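Local coordinates for protein phenylacetate-CoA oxygenase subunit PaaB (Ralstonia eutropha JMP134, PDB 3EGR) that is a PaaB-family subunit of phenylacetate-CoA oxygenase and probably takes part in the aerobic breakdown of phenylacetic acid, at residues A33-A36 against L37-R41. Residues are numbered along the deposited sequence; the frame is centred on the assembly and turned at random.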
loop_
_atom_site.group_PDB
_atom_site.type_symbol
_atom_site.label_atom_id
_atom_site.label_comp_id
_atom_site.label_asym_id
_atom_site.label_seq_id
_atom_site.Cartn_x
_atom_site.Cartn_y
_atom_site.Cartn_z
ATOM N N ALA A 33 1.347 7.752 8.245
ATOM C CA ALA A 33 2.666 7.147 8.348
ATOM C C ALA A 33 3.584 7.975 9.253
ATOM O O ALA A 33 4.378 7.426 10.020
ATOM C CB ALA A 33 3.286 6.935 6.971
ATOM N N GLN A 34 3.451 9.293 9.201
ATOM C CA GLN A 34 4.326 10.144 10.002
ATOM C C GLN A 34 3.988 10.085 11.483
ATOM O O GLN A 34 4.888 10.122 12.317
ATOM C CB GLN A 34 4.336 11.568 9.470
ATOM C CG GLN A 34 5.025 11.677 8.108
ATOM C CD GLN A 34 6.503 11.252 8.135
ATOM O OE1 GLN A 34 7.288 11.726 8.966
ATOM N NE2 GLN A 34 6.884 10.363 7.219
ATOM N N GLN A 35 2.706 9.966 11.811
ATOM C CA GLN A 35 2.309 9.799 13.207
ATOM C C GLN A 35 2.718 8.414 13.704
ATOM O O GLN A 35 3.123 8.267 14.866
ATOM C CB GLN A 35 0.811 10.038 13.403
ATOM C CG GLN A 35 0.377 9.942 14.851
ATOM C CD GLN A 35 -1.129 9.971 15.068
ATOM O OE1 GLN A 35 -1.902 9.365 14.322
ATOM N NE2 GLN A 35 -1.552 10.664 16.122
ATOM N N ALA A 36 2.639 7.409 12.834
ATOM C CA ALA A 36 3.067 6.055 13.198
ATOM C C ALA A 36 4.568 6.023 13.517
ATOM O O ALA A 36 5.002 5.424 14.497
ATOM C CB ALA A 36 2.733 5.090 12.099
ATOM N N LEU A 37 5.358 6.693 12.694
ATOM C CA LEU A 37 6.802 6.818 12.942
ATOM C C LEU A 37 7.085 7.475 14.284
ATOM O O LEU A 37 7.828 6.940 15.092
ATOM C CB LEU A 37 7.471 7.654 11.841
ATOM C CG LEU A 37 8.024 6.908 10.644
ATOM C CD1 LEU A 37 8.532 7.927 9.644
ATOM C CD2 LEU A 37 9.121 5.932 11.080
ATOM N N HIS A 38 6.487 8.643 14.494
ATOM C CA HIS A 38 6.627 9.379 15.745
ATOM C C HIS A 38 6.269 8.494 16.949
ATOM O O HIS A 38 7.029 8.425 17.910
ATOM C CB HIS A 38 5.774 10.653 15.702
ATOM C CG HIS A 38 5.804 11.455 16.971
ATOM N ND1 HIS A 38 6.772 12.404 17.237
ATOM C CD2 HIS A 38 4.964 11.466 18.039
ATOM C CE1 HIS A 38 6.526 12.965 18.410
ATOM N NE2 HIS A 38 5.437 12.410 18.918
HETATM N N MSE A 39 5.125 7.809 16.880
HETATM C CA MSE A 39 4.682 6.918 17.965
HETATM C C MSE A 39 5.639 5.747 18.166
HETATM O O MSE A 39 5.942 5.390 19.306
HETATM C CB MSE A 39 3.272 6.353 17.703
HETATM C CG MSE A 39 2.138 7.336 17.901
HETATM SE SE MSE A 39 0.372 6.608 17.456
HETATM C CE MSE A 39 0.247 5.178 18.744
ATOM N N ALA A 40 6.060 5.119 17.070
ATOM C CA ALA A 40 6.991 3.991 17.144
ATOM C C ALA A 40 8.300 4.440 17.785
ATOM O O ALA A 40 8.847 3.737 18.650
ATOM C CB ALA A 40 7.227 3.357 15.766
ATOM N N ARG A 41 8.782 5.620 17.380
ATOM C CA ARG A 41 10.022 6.202 17.931
ATOM C C ARG A 41 9.956 6.247 19.459
ATOM O O ARG A 41 10.908 5.869 20.142
ATOM C CB ARG A 41 10.288 7.612 17.344
ATOM C CG ARG A 41 11.668 8.252 17.684
ATOM C CD ARG A 41 11.886 9.617 16.959
ATOM N NE ARG A 41 12.672 10.594 17.734
ATOM C CZ ARG A 41 13.998 10.739 17.688
ATOM N NH1 ARG A 41 14.747 9.973 16.899
ATOM N NH2 ARG A 41 14.590 11.660 18.442
#
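Residues 33-36 and 37-41 form successive turns of one alpha-helix, in which Leu37, His38, Met39 and Ala40 each donate their backbone N-H to the carbonyl four residues earlier. The shortest of the four i to i+4 bonds joins Ala40 N to Ala36 O at 2.8 Å. The longest joins His38 N to Gln34 O at 3.1 Å and is nearly straight (171°). Among the side chains, Gln34 and Leu37 lie alongside each other: the bend of Gln34 at chi2 (-61°) turns its amide toward Leu37 CD1, with NE2 3.8 Å from that methyl. This is van der Waals contact; Thr62 of the second subunit packs on Gln34 and Ala63 of that subunit on Leu37. The helix packs on a three-stranded antiparallel sheet, order 23-29, 9-15, 52-57; Ala36 meets Trp10, Leu28 and Val55, while Ala40 meets Val12 and Ile53, so two small buried residues one turn apart face the strands. On another flank, SE of selenomethionine Met39 stands 4.2 Å from CG of Gln35. Met39 CG lies beside its own backbone N (chi1 -74°), directing the chain back toward Gln35. Gln35 is extended and runs outward from the helix; its OE1 accepts a hydrogen bond from Thr31 N, and its backbone N binds Asp32 OD1.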